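Malic enzyme (Entamoeba histolytica, PDB 3NV9) probably catalyses the oxidative decarboxylation of malate to pyruvate with NADP or NAD as acceptor, as other malic enzymes do. Local coordinates at residues 3-6 with 7-11; 204-207 with 208-212; 241-245 with 246-250; 392-396 with 397-401; 424-428 with 429-433. All blocks are in the same frame, centred on the assembly; numbering follows the deposited sequence.

Contact 1: 3-6 with 7-11; sequences QLKA and DLSNL. With SO4 (sulfate ion), chain H.
A type I beta turn from Lys5 to Leu8 folds the N-terminal segment back on itself just before the short helix 11-14, and the carboxamide of Asn10 ties the two arms together. The turn is closed by Leu8 N on Lys5 O at 2.8 Å. Past the turn, Asn10 uses both ends of its amide: OD1 accepts from Lys5 N at 2.9 Å in a nearly straight bond (168°), while ND2 donates to Gln3 O at 3.2 Å, with that oxygen close to the amide plane. Two bonds to the backbone of 3-5 therefore fix the rotation of the amide. Its CG stands between the backbone N and the carbonyl carbon (chi1 67°), which turns the carboxamide across to residues 3-5. The extended Lys5 chain crosses the Asn10 side chain at a slant, CG lying 3.4 Å from Asn10 OD1. Within 7-11, Ser9 N donates to Asp7 OD1 from well above the carboxylate plane, forming an Asx turn. The leucines gather on another side, where Leu4 CG meets Leu8 CD2 at 3.8 Å: Leu4 and Leu8 lean on Phe31 of helix 21-43, and Leu4 and Leu11 on Leu477 of helix 470-485. Trp60 of the second subunit packs on Leu8 and bonds to Ala6 O. A sulfate, probably from the crystallisation liquor, accepts from Ala6 N through O4 at 2.8 Å.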
loop_
_atom_site.group_PDB
_atom_site.type_symbol
_atom_site.label_atom_id
_atom_site.label_comp_id
_atom_site.label_asym_id
_atom_site.label_seq_id
_atom_site.Cartn_x
_atom_site.Cartn_y
_atom_site.Cartn_z
ATOM N N GLN A 3 25.339 -28.382 -9.165
ATOM C CA GLN A 3 24.630 -27.206 -9.539
ATOM C C GLN A 3 23.820 -26.733 -8.326
ATOM O O GLN A 3 23.560 -27.456 -7.362
ATOM C CB GLN A 3 23.813 -27.411 -10.808
ATOM C CG GLN A 3 22.566 -28.210 -10.642
ATOM C CD GLN A 3 21.575 -28.011 -11.793
ATOM O OE1 GLN A 3 20.355 -28.068 -11.578
ATOM N NE2 GLN A 3 22.087 -27.798 -13.017
ATOM N N LEU A 4 23.508 -25.468 -8.353
ATOM C CA LEU A 4 22.808 -24.852 -7.277
ATOM C C LEU A 4 21.442 -25.528 -7.074
ATOM O O LEU A 4 20.777 -25.888 -8.034
ATOM C CB LEU A 4 22.627 -23.411 -7.701
ATOM C CG LEU A 4 23.003 -22.198 -6.888
ATOM C CD1 LEU A 4 23.981 -22.416 -5.697
ATOM C CD2 LEU A 4 23.480 -21.256 -7.911
ATOM N N LYS A 5 21.046 -25.696 -5.820
ATOM C CA LYS A 5 19.712 -26.208 -5.483
ATOM C C LYS A 5 18.655 -25.133 -5.570
ATOM O O LYS A 5 18.940 -23.958 -5.316
ATOM C CB LYS A 5 19.684 -26.790 -4.064
ATOM C CG LYS A 5 20.625 -27.978 -3.891
ATOM C CD LYS A 5 20.446 -28.640 -2.568
ATOM C CE LYS A 5 21.486 -29.725 -2.449
ATOM N NZ LYS A 5 21.364 -30.349 -1.114
ATOM N N ALA A 6 17.421 -25.539 -5.871
ATOM C CA ALA A 6 16.310 -24.571 -5.918
ATOM C C ALA A 6 16.248 -23.672 -4.680
ATOM O O ALA A 6 15.850 -22.511 -4.772
ATOM C CB ALA A 6 14.933 -25.272 -6.157
ATOM N N ASP A 7 16.632 -24.219 -3.533
ATOM C CA ASP A 7 16.475 -23.490 -2.273
ATOM C C ASP A 7 17.684 -22.660 -1.928
ATOM O O ASP A 7 17.712 -22.019 -0.872
ATOM C CB ASP A 7 16.051 -24.420 -1.108
ATOM C CG ASP A 7 17.168 -25.359 -0.639
ATOM O OD1 ASP A 7 18.289 -25.411 -1.232
ATOM O OD2 ASP A 7 16.903 -26.051 0.361
ATOM N N LEU A 8 18.684 -22.690 -2.801
ATOM C CA LEU A 8 19.903 -21.877 -2.616
ATOM C C LEU A 8 20.772 -22.230 -1.380
ATOM O O LEU A 8 21.594 -21.410 -0.965
ATOM C CB LEU A 8 19.550 -20.385 -2.554
ATOM C CG LEU A 8 19.367 -19.818 -3.948
ATOM C CD1 LEU A 8 19.058 -18.269 -3.837
ATOM C CD2 LEU A 8 20.578 -20.134 -4.866
ATOM N N SER A 9 20.544 -23.407 -0.792
ATOM C CA SER A 9 21.271 -23.878 0.431
ATOM C C SER A 9 22.739 -24.276 0.236
ATOM O O SER A 9 23.473 -24.406 1.210
ATOM C CB SER A 9 20.525 -25.069 1.086
ATOM O OG SER A 9 20.103 -25.994 0.068
ATOM N N ASN A 10 23.180 -24.468 -1.003
ATOM C CA ASN A 10 24.465 -25.081 -1.249
ATOM C C ASN A 10 25.365 -24.199 -2.101
ATOM O O ASN A 10 26.147 -24.697 -2.921
ATOM C CB ASN A 10 24.278 -26.441 -1.927
ATOM C CG ASN A 10 23.705 -26.326 -3.356
ATOM O OD1 ASN A 10 22.917 -25.410 -3.675
ATOM N ND2 ASN A 10 24.083 -27.283 -4.220
ATOM N N LEU A 11 25.248 -22.890 -1.920
ATOM C CA LEU A 11 26.047 -21.975 -2.721
ATOM C C LEU A 11 27.547 -22.169 -2.448
ATOM O O LEU A 11 28.319 -22.209 -3.389
ATOM C CB LEU A 11 25.637 -20.513 -2.524
ATOM C CG LEU A 11 26.614 -19.512 -3.163
ATOM C CD1 LEU A 11 26.504 -19.453 -4.663
ATOM C CD2 LEU A 11 26.407 -18.118 -2.574
HETATM S S SO4 H . 16.740 -28.993 -5.839
HETATM O O1 SO4 H . 17.472 -30.089 -5.201
HETATM O O2 SO4 H . 15.646 -29.510 -6.660
HETATM O O3 SO4 H . 16.227 -28.129 -4.754
HETATM O O4 SO4 H . 17.602 -28.241 -6.756
#

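Contact 2: 204-207 with 208-212; sequences AGLL and NALKL
From Ala204 to Leu212 the backbone is regular alpha helix within helix 193-213, with four consecutive i to i+4 bonds joining 204-207 to 208-212. They run from Asn208 N to Ala204 O (3.3 Å), Ala209 N to Gly205 O (2.8 Å), Leu210 N to Leu206 O (2.7 Å) and Lys211 N to Leu207 O (3.1 Å). Their lengths vary, yet all four are fairly straight at the hydrogen. One turn apart on the same side of the helix, Leu206 and Leu210 lie alongside each other and point the same way, CD1 of Leu206 reaching CG of Leu210 at 4.1 Å. Their first torsions differ: Leu206 holds CG opposite its backbone N (chi1 -180°), whereas Leu210 holds CG opposite its carbonyl carbon (-70°). That second choice also lays Leu210 CG over the Leu206 carbonyl oxygen, at 3.2 Å. Ala209 CB sits equally near Gly205 O, at 3.2 Å. Ala209 and Leu210 face Ile322 of strand 322-325, while Ala204 and Leu207 meet helix 380-396. Asn208, a buried polar side chain, sends ND2 to Ala391 O and Ile404 O. The four carbonyls of 204-207 are thus paired within the helix, leaving the leucines and alanines to supply apolar packing and the Asn208 amide to join the helix to backbone carbonyls beside it.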
loop_
_atom_site.group_PDB
_atom_site.type_symbol
_atom_site.label_atom_id
_atom_site.label_comp_id
_atom_site.label_asym_id
_atom_site.label_seq_id
_atom_site.Cartn_x
_atom_site.Cartn_y
_atom_site.Cartn_z
ATOM N N ALA A 204 20.909 -7.638 21.014
ATOM C CA ALA A 204 20.682 -9.110 21.116
ATOM C C ALA A 204 21.931 -9.922 20.813
ATOM O O ALA A 204 22.316 -10.839 21.598
ATOM C CB ALA A 204 19.515 -9.573 20.225
ATOM N N GLY A 205 22.583 -9.619 19.692
ATOM C CA GLY A 205 23.843 -10.324 19.367
ATOM C C GLY A 205 24.942 -10.150 20.416
ATOM O O GLY A 205 25.584 -11.099 20.845
ATOM N N LEU A 206 25.142 -8.915 20.839
ATOM C CA LEU A 206 26.073 -8.588 21.912
ATOM C C LEU A 206 25.806 -9.430 23.179
ATOM O O LEU A 206 26.742 -9.940 23.791
ATOM C CB LEU A 206 25.908 -7.091 22.251
ATOM C CG LEU A 206 26.794 -6.531 23.355
ATOM C CD1 LEU A 206 28.248 -6.547 22.954
ATOM C CD2 LEU A 206 26.316 -5.134 23.651
ATOM N N LEU A 207 24.533 -9.536 23.572
ATOM C CA LEU A 207 24.145 -10.315 24.764
ATOM C C LEU A 207 24.684 -11.718 24.667
ATOM O O LEU A 207 25.396 -12.166 25.560
ATOM C CB LEU A 207 22.619 -10.330 24.960
ATOM C CG LEU A 207 22.052 -9.011 25.488
ATOM C CD1 LEU A 207 20.565 -9.101 25.573
ATOM C CD2 LEU A 207 22.650 -8.605 26.864
ATOM N N ASN A 208 24.412 -12.393 23.555
ATOM C CA ASN A 208 24.916 -13.763 23.368
ATOM C C ASN A 208 26.418 -13.903 23.156
ATOM O O ASN A 208 27.055 -14.809 23.726
ATOM C CB ASN A 208 24.162 -14.462 22.277
ATOM C CG ASN A 208 22.808 -14.855 22.740
ATOM O OD1 ASN A 208 22.589 -14.975 23.935
ATOM N ND2 ASN A 208 21.879 -15.041 21.824
ATOM N N ALA A 209 26.975 -12.997 22.348
ATOM C CA ALA A 209 28.421 -12.822 22.212
ATOM C C ALA A 209 29.087 -12.696 23.585
ATOM O O ALA A 209 30.040 -13.399 23.873
ATOM C CB ALA A 209 28.734 -11.611 21.296
ATOM N N LEU A 210 28.566 -11.838 24.450
ATOM C CA LEU A 210 29.111 -11.714 25.804
ATOM C C LEU A 210 29.044 -13.003 26.625
ATOM O O LEU A 210 30.005 -13.319 27.336
ATOM C CB LEU A 210 28.506 -10.543 26.571
ATOM C CG LEU A 210 28.919 -9.160 26.074
ATOM C CD1 LEU A 210 28.192 -8.182 26.897
ATOM C CD2 LEU A 210 30.420 -8.840 26.137
ATOM N N LYS A 211 27.939 -13.743 26.526
ATOM C CA LYS A 211 27.848 -15.042 27.194
ATOM C C LYS A 211 28.926 -15.972 26.676
ATOM O O LYS A 211 29.601 -16.629 27.453
ATOM C CB LYS A 211 26.475 -15.684 26.982
ATOM C CG LYS A 211 25.473 -15.275 28.036
ATOM C CD LYS A 211 24.061 -15.347 27.548
ATOM C CE LYS A 211 23.089 -14.693 28.555
ATOM N NZ LYS A 211 22.721 -15.685 29.597
ATOM N N LEU A 212 29.077 -16.037 25.360
ATOM C CA LEU A 212 30.083 -16.921 24.778
ATOM C C LEU A 212 31.505 -16.628 25.242
ATOM O O LEU A 212 32.261 -17.555 25.394
ATOM C CB LEU A 212 30.029 -16.912 23.247
ATOM C CG LEU A 212 28.811 -17.677 22.738
ATOM C CD1 LEU A 212 28.333 -17.260 21.320
ATOM C CD2 LEU A 212 29.095 -19.190 22.875
#

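Contact 3: 241-245 with 246-250; sequences AGADP and KKIVM
Asp244 and Lys247 close a short turn between helix 229-240 and strand 248-252, and the aspartate can be followed outward from its CB. That carbon lies near Lys247 CG (3.7 Å) and about as near Lys247 NZ. Beyond it CG lies opposite the backbone N (chi1 -169°), which sets the carboxylate beside residues 246 and 247. OD1 takes the backbone N-H of Lys246 at 3.1 Å, from above the carboxylate plane, and OD2 forms a salt bridge with Lys247 NZ at 2.8 Å through its anti lone pair. The two side chains cross at about a right angle, the lysine bending at its last torsion (chi4 58°) to bring NZ round to OD2. NZ also bonds to His218 O, so the ammonium joins two parts of the chain. The backbone follows the same turn, with Lys247 N on Asp244 O at 3.0 Å and Ile248 N on Pro245 O at 3.3 Å. Ahead of it, Gly242 ends the helix in a Schellman motif. Ala243 CB and Ile248 CD1 then meet at 4.1 Å against helix 229-240, where Ile238 touches the alanine, Leu235 and Val239 touch the isoleucine, and Met222 of the parallel strand 222-225 touches both.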
loop_
_atom_site.group_PDB
_atom_site.type_symbol
_atom_site.label_atom_id
_atom_site.label_comp_id
_atom_site.label_asym_id
_atom_site.label_seq_id
_atom_site.Cartn_x
_atom_site.Cartn_y
_atom_site.Cartn_z
ATOM N N ALA A 241 21.022 -1.040 28.786
ATOM C CA ALA A 241 21.048 -2.469 29.110
ATOM C C ALA A 241 22.155 -2.857 30.090
ATOM O O ALA A 241 22.203 -3.997 30.548
ATOM C CB ALA A 241 21.136 -3.337 27.831
ATOM N N GLY A 242 23.040 -1.914 30.379
ATOM C CA GLY A 242 23.993 -2.083 31.494
ATOM C C GLY A 242 25.469 -1.867 31.234
ATOM O O GLY A 242 26.278 -2.187 32.098
ATOM N N ALA A 243 25.846 -1.357 30.057
ATOM C CA ALA A 243 27.279 -1.131 29.795
ATOM C C ALA A 243 27.756 0.065 30.616
ATOM O O ALA A 243 26.959 0.857 31.098
ATOM C CB ALA A 243 27.566 -0.922 28.314
ATOM N N ASP A 244 29.061 0.189 30.796
ATOM C CA ASP A 244 29.608 1.354 31.510
ATOM C C ASP A 244 29.885 2.491 30.515
ATOM O O ASP A 244 30.763 2.338 29.670
ATOM C CB ASP A 244 30.931 0.938 32.150
ATOM C CG ASP A 244 31.456 1.980 33.138
ATOM O OD1 ASP A 244 30.924 3.116 33.131
ATOM O OD2 ASP A 244 32.392 1.644 33.926
ATOM N N PRO A 245 29.194 3.642 30.624
ATOM C CA PRO A 245 29.513 4.714 29.656
ATOM C C PRO A 245 30.985 5.141 29.664
ATOM O O PRO A 245 31.506 5.526 28.624
ATOM C CB PRO A 245 28.599 5.881 30.074
ATOM C CG PRO A 245 27.558 5.298 30.919
ATOM C CD PRO A 245 28.169 4.075 31.592
ATOM N N LYS A 246 31.666 5.013 30.802
ATOM C CA LYS A 246 33.068 5.435 30.926
ATOM C C LYS A 246 34.014 4.551 30.086
ATOM O O LYS A 246 35.140 4.973 29.711
ATOM C CB LYS A 246 33.523 5.416 32.389
ATOM C CG LYS A 246 32.785 6.371 33.369
ATOM C CD LYS A 246 33.604 6.490 34.694
ATOM C CE LYS A 246 32.739 6.688 35.963
ATOM N NZ LYS A 246 31.906 7.925 35.891
ATOM N N LYS A 247 33.560 3.329 29.789
ATOM C CA LYS A 247 34.409 2.354 29.095
ATOM C C LYS A 247 34.175 2.345 27.565
ATOM O O LYS A 247 34.695 1.482 26.862
ATOM C CB LYS A 247 34.184 0.939 29.662
ATOM C CG LYS A 247 34.533 0.735 31.151
ATOM C CD LYS A 247 34.801 -0.777 31.385
ATOM C CE LYS A 247 34.888 -1.188 32.869
ATOM N NZ LYS A 247 33.639 -0.834 33.612
ATOM N N ILE A 248 33.389 3.302 27.090
ATOM C CA ILE A 248 32.852 3.344 25.723
ATOM C C ILE A 248 33.445 4.530 24.910
ATOM O O ILE A 248 33.456 5.658 25.388
ATOM C CB ILE A 248 31.290 3.457 25.788
ATOM C CG1 ILE A 248 30.662 2.077 25.991
ATOM C CG2 ILE A 248 30.700 4.028 24.525
ATOM C CD1 ILE A 248 29.209 2.142 26.160
ATOM N N VAL A 249 33.933 4.288 23.692
ATOM C CA VAL A 249 34.249 5.414 22.823
ATOM C C VAL A 249 33.485 5.321 21.495
ATOM O O VAL A 249 33.598 4.292 20.808
ATOM C CB VAL A 249 35.720 5.418 22.329
ATOM C CG1 VAL A 249 36.158 6.841 21.995
ATOM C CG2 VAL A 249 36.659 4.673 23.223
ATOM N N MET A 250 32.805 6.395 21.103
ATOM C CA MET A 250 32.347 6.538 19.706
ATOM C C MET A 250 33.237 7.455 18.780
ATOM O O MET A 250 33.705 8.507 19.213
ATOM C CB MET A 250 30.892 6.983 19.700
ATOM C CG MET A 250 30.345 7.311 18.359
ATOM S SD MET A 250 28.577 7.020 18.381
ATOM C CE MET A 250 27.843 8.530 18.887
#

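Contact 4: 392-396 with 397-401; sequences EFAEK and RGINP
This is a helix C-terminal contact near the protein surface: helix 380-396 ends, and residues 397-399 fold back over its last turn before the chain runs on toward helix 413-428. Its focus is the carbonyl oxygen of Ala394. Arg397 approaches it twice, through backbone N and through NH1, each at 3.3 Å and each a weak bond by its angle. The arginine can curl back in this way because CG stands between the backbone N and the carbonyl carbon (chi1 50°) and the chain bends again at chi2 (62°). Its CD consequently lies 3.1 Å from Ala394 O, and one face of the guanidinium has Ala394 CA 3.7 Å above its plane, displaced toward the rim. NH1 makes a firmer bond to Gly398 O at 2.8 Å, although that oxygen is tilted from the guanidinium plane. Gly398 N in turn reaches Glu395 O at 3.1 Å from far above the carbonyl plane. Gly398 has positive phi (97°), where a CB would jam against the preceding carbonyl oxygen. Past this residue Ile399 points back at the helix and sets CG2 against Ala394 CB at 3.8 Å, so that Ala394 CB touches both Arg397 NH1 and Ile399 CG2. The rest of the guanidinium is held by the following loop: NE pairs with Glu410, and NH2 bonds to Asn403 OD1 and Ile405 O. Ala394 and Ile399 both rest on Asn208 of helix 193-213, Ile399 also touches Leu212, and on another side Phe393 packs against Ile413 and Lys416 of helix 413-428.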
loop_
_atom_site.group_PDB
_atom_site.type_symbol
_atom_site.label_atom_id
_atom_site.label_comp_id
_atom_site.label_asym_id
_atom_site.label_seq_id
_atom_site.Cartn_x
_atom_site.Cartn_y
_atom_site.Cartn_z
ATOM N N GLU A 392 17.543 -14.749 23.886
ATOM C CA GLU A 392 17.145 -15.968 24.646
ATOM C C GLU A 392 16.608 -17.075 23.714
ATOM O O GLU A 392 16.930 -18.223 23.892
ATOM C CB GLU A 392 16.120 -15.643 25.724
ATOM C CG GLU A 392 16.539 -14.551 26.683
ATOM C CD GLU A 392 15.388 -14.057 27.587
ATOM O OE1 GLU A 392 14.216 -14.471 27.381
ATOM O OE2 GLU A 392 15.659 -13.249 28.501
ATOM N N PHE A 393 15.832 -16.703 22.689
ATOM C CA PHE A 393 15.357 -17.684 21.713
ATOM C C PHE A 393 16.551 -18.398 21.116
ATOM O O PHE A 393 16.561 -19.652 21.000
ATOM C CB PHE A 393 14.548 -17.043 20.576
ATOM C CG PHE A 393 14.071 -18.029 19.557
ATOM C CD1 PHE A 393 12.806 -18.558 19.647
ATOM C CD2 PHE A 393 14.911 -18.457 18.526
ATOM C CE1 PHE A 393 12.369 -19.483 18.715
ATOM C CE2 PHE A 393 14.470 -19.404 17.586
ATOM C CZ PHE A 393 13.225 -19.902 17.686
ATOM N N ALA A 394 17.562 -17.618 20.753
ATOM C CA ALA A 394 18.763 -18.222 20.176
ATOM C C ALA A 394 19.500 -19.134 21.165
ATOM O O ALA A 394 19.890 -20.254 20.806
ATOM C CB ALA A 394 19.735 -17.127 19.535
ATOM N N GLU A 395 19.714 -18.649 22.396
ATOM C CA GLU A 395 20.413 -19.434 23.406
ATOM C C GLU A 395 19.726 -20.766 23.752
ATOM O O GLU A 395 20.416 -21.721 24.010
ATOM C CB GLU A 395 20.614 -18.621 24.671
ATOM C CG GLU A 395 21.147 -19.430 25.836
ATOM C CD GLU A 395 21.397 -18.581 27.060
ATOM O OE1 GLU A 395 20.665 -17.556 27.271
ATOM O OE2 GLU A 395 22.340 -18.929 27.809
ATOM N N LYS A 396 18.390 -20.816 23.771
ATOM C CA LYS A 396 17.622 -22.049 24.008
ATOM C C LYS A 396 17.889 -23.195 22.987
ATOM O O LYS A 396 17.877 -24.368 23.347
ATOM C CB LYS A 396 16.133 -21.739 23.883
ATOM C CG LYS A 396 15.297 -22.112 25.022
ATOM C CD LYS A 396 15.048 -20.865 25.918
ATOM C CE LYS A 396 14.382 -21.272 27.255
ATOM N NZ LYS A 396 14.878 -20.451 28.455
ATOM N N ARG A 397 18.036 -22.880 21.704
ATOM C CA ARG A 397 18.380 -23.943 20.755
ATOM C C ARG A 397 19.886 -24.055 20.539
ATOM O O ARG A 397 20.307 -24.743 19.625
ATOM C CB ARG A 397 17.644 -23.832 19.411
ATOM C CG ARG A 397 17.688 -22.445 18.737
ATOM C CD ARG A 397 19.082 -21.971 18.368
ATOM N NE ARG A 397 19.084 -21.028 17.232
ATOM C CZ ARG A 397 20.062 -20.159 16.958
ATOM N NH1 ARG A 397 21.144 -20.081 17.738
ATOM N NH2 ARG A 397 19.953 -19.364 15.886
ATOM N N GLY A 398 20.689 -23.374 21.366
ATOM C CA GLY A 398 22.141 -23.439 21.208
ATOM C C GLY A 398 22.786 -22.288 20.421
ATOM O O GLY A 398 22.437 -22.027 19.246
ATOM N N ILE A 399 23.742 -21.629 21.074
ATOM C CA ILE A 399 24.585 -20.593 20.463
ATOM C C ILE A 399 26.075 -20.982 20.503
ATOM O O ILE A 399 26.487 -21.846 21.290
ATOM C CB ILE A 399 24.417 -19.216 21.125
ATOM C CG1 ILE A 399 24.616 -19.349 22.657
ATOM C CG2 ILE A 399 23.049 -18.612 20.735
ATOM C CD1 ILE A 399 24.793 -18.008 23.395
ATOM N N ASN A 400 26.856 -20.363 19.618
ATOM C CA ASN A 400 28.262 -20.645 19.470
ATOM C C ASN A 400 28.888 -19.507 18.661
ATOM O O ASN A 400 28.149 -18.706 18.097
ATOM C CB ASN A 400 28.492 -22.046 18.890
ATOM C CG ASN A 400 28.061 -22.188 17.426
ATOM O OD1 ASN A 400 27.107 -22.904 17.130
ATOM N ND2 ASN A 400 28.785 -21.574 16.513
ATOM N N PRO A 401 30.235 -19.389 18.636
ATOM C CA PRO A 401 30.858 -18.250 17.988
ATOM C C PRO A 401 30.334 -17.998 16.571
ATOM O O PRO A 401 30.271 -16.849 16.155
ATOM C CB PRO A 401 32.342 -18.656 17.937
ATOM C CG PRO A 401 32.523 -19.526 19.125
ATOM C CD PRO A 401 31.251 -20.321 19.167
#

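Contact 5: 424-428 with 429-433; sequences QAIKD and GVARV. With SO4 (sulfate ion), chain I.
Ala431 CB is the bump that fills the hollow beside the last turn of helix 413-428. It lies 3.7 Å from Ile426 CG1 and 3.6 Å from Ile426 N, with Ala425 CB flanking it at 4.2 Å. Val430 adds a second bump next to it: CG2, standing between the backbone N and the carbonyl carbon, settles over Ala425, 3.9 Å from its CB. The small side chain of Ala425 thus receives both Val430 and Ala431, while Ile426 borders the alanine on another side and carries CG1 on to Val433 O. What folds the chain back into this fit is a Schellman motif. Gly429 leaves the helix with positive phi (85°), at which a CB would clash with Asp428 O, and the amides after the helix end donate to its last carbonyls: Val430 N bonds to Ala425 O at 3.2 Å and Gly429 N to Ile426 O at 3.1 Å, with a weaker link from Gly429 N to Ala425 O. Within the helix, Gln424 NE2 donates to Asp428 OD1, meeting the carboxylate from above its plane. The same carboxylate is held outside the segment by Thr379 OG1 and Asn381 ND2. Farther along, Arg432 has other partners: NH1 bonds to a sulfate O4 at 3.0 Å near the guanidinium plane and also to Asp187 O, while NE reaches Arg374 O. The sulfate, probably from the crystallisation liquor, is shared with Arg376. Met382 of helix 380-396 packs against Ala425, Asp428 and Val430, so the end of helix 413-428 and its returning loop lie together against that neighbouring helix.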
loop_
_atom_site.group_PDB
_atom_site.type_symbol
_atom_site.label_atom_id
_atom_site.label_comp_id
_atom_site.label_asym_id
_atom_site.label_seq_id
_atom_site.Cartn_x
_atom_site.Cartn_y
_atom_site.Cartn_z
ATOM N N GLN A 424 5.978 -5.319 27.791
ATOM C CA GLN A 424 6.808 -4.142 27.986
ATOM C C GLN A 424 6.051 -2.866 27.618
ATOM O O GLN A 424 6.103 -1.906 28.372
ATOM C CB GLN A 424 8.147 -4.253 27.253
ATOM C CG GLN A 424 9.171 -3.257 27.738
ATOM C CD GLN A 424 9.631 -3.511 29.198
ATOM O OE1 GLN A 424 10.280 -4.512 29.520
ATOM N NE2 GLN A 424 9.308 -2.577 30.062
ATOM N N ALA A 425 5.290 -2.866 26.514
ATOM C CA ALA A 425 4.527 -1.625 26.156
ATOM C C ALA A 425 3.525 -1.296 27.271
ATOM O O ALA A 425 3.474 -0.171 27.756
ATOM C CB ALA A 425 3.843 -1.738 24.786
ATOM N N ILE A 426 2.738 -2.297 27.684
ATOM C CA ILE A 426 1.887 -2.167 28.892
ATOM C C ILE A 426 2.673 -1.678 30.120
ATOM O O ILE A 426 2.259 -0.721 30.772
ATOM C CB ILE A 426 1.150 -3.497 29.234
ATOM C CG1 ILE A 426 0.274 -3.912 28.041
ATOM C CG2 ILE A 426 0.343 -3.343 30.571
ATOM C CD1 ILE A 426 -0.317 -5.264 28.173
ATOM N N LYS A 427 3.804 -2.309 30.431
ATOM C CA LYS A 427 4.589 -1.843 31.557
ATOM C C LYS A 427 5.108 -0.378 31.406
ATOM O O LYS A 427 5.205 0.367 32.394
ATOM C CB LYS A 427 5.727 -2.799 31.839
ATOM C CG LYS A 427 6.692 -2.298 32.908
ATOM C CD LYS A 427 7.898 -3.249 33.104
ATOM C CE LYS A 427 9.019 -2.514 33.839
ATOM N NZ LYS A 427 9.777 -3.474 34.697
ATOM N N ASP A 428 5.476 0.019 30.189
ATOM C CA ASP A 428 5.924 1.372 29.934
ATOM C C ASP A 428 4.759 2.409 29.972
ATOM O O ASP A 428 5.000 3.622 30.080
ATOM C CB ASP A 428 6.661 1.417 28.599
ATOM C CG ASP A 428 8.006 0.684 28.630
ATOM O OD1 ASP A 428 8.640 0.508 29.724
ATOM O OD2 ASP A 428 8.458 0.289 27.530
ATOM N N GLY A 429 3.518 1.938 29.874
ATOM C CA GLY A 429 2.357 2.812 29.906
ATOM C C GLY A 429 1.979 3.414 28.561
ATOM O O GLY A 429 1.117 4.343 28.480
ATOM N N VAL A 430 2.582 2.864 27.497
ATOM C CA VAL A 430 2.261 3.302 26.149
ATOM C C VAL A 430 1.188 2.466 25.428
ATOM O O VAL A 430 0.702 2.871 24.358
ATOM C CB VAL A 430 3.525 3.493 25.326
ATOM C CG1 VAL A 430 4.452 4.421 26.095
ATOM C CG2 VAL A 430 4.224 2.126 25.025
ATOM N N ALA A 431 0.783 1.340 26.024
ATOM C CA ALA A 431 -0.249 0.491 25.419
ATOM C C ALA A 431 -1.655 1.014 25.645
ATOM O O ALA A 431 -1.990 1.470 26.738
ATOM C CB ALA A 431 -0.131 -0.950 25.899
ATOM N N ARG A 432 -2.462 0.941 24.589
ATOM C CA ARG A 432 -3.852 1.364 24.588
ATOM C C ARG A 432 -4.795 0.168 24.724
ATOM O O ARG A 432 -6.011 0.306 24.796
ATOM C CB ARG A 432 -4.147 2.185 23.325
ATOM C CG ARG A 432 -3.446 3.577 23.354
ATOM C CD ARG A 432 -3.818 4.440 22.135
ATOM N NE ARG A 432 -3.019 4.065 20.963
ATOM C CZ ARG A 432 -2.746 4.842 19.921
ATOM N NH1 ARG A 432 -3.175 6.108 19.874
ATOM N NH2 ARG A 432 -2.002 4.356 18.919
ATOM N N VAL A 433 -4.206 -1.013 24.749
ATOM C CA VAL A 433 -4.900 -2.272 25.024
ATOM C C VAL A 433 -4.066 -2.930 26.112
ATOM O O VAL A 433 -2.965 -3.434 25.830
ATOM C CB VAL A 433 -4.895 -3.220 23.797
ATOM C CG1 VAL A 433 -5.359 -4.649 24.216
ATOM C CG2 VAL A 433 -5.738 -2.662 22.658
HETATM S S SO4 I . -6.109 7.317 22.766
HETATM O O1 SO4 I . -5.683 6.391 23.819
HETATM O O2 SO4 I . -7.564 7.210 22.657
HETATM O O3 SO4 I . -5.718 8.684 23.110
HETATM O O4 SO4 I . -5.499 6.992 21.479
#

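Contact 2 is the most buried of the five and lies wholly inside a helix, where backbone bonds and leucine packing dominate. Contact 4 is a surface contact, and contacts 1, 3 and 5 are partly buried. Contacts 2 and 4 touch directly, joining helices 193-213 and 380-396 through Asn208, Ala394 and Ile399, with centres about 9 Å apart. Helix 380-396 also borders contact 5, although contacts 4 and 5 do not meet. Contacts 4 and 5 span helix C-termini and contact 3 follows one; contact 3 adds a salt bridge, contact 4 a curled arginine and contact 5 small apolar side chains. Contact 1 alone is touched by the second subunit.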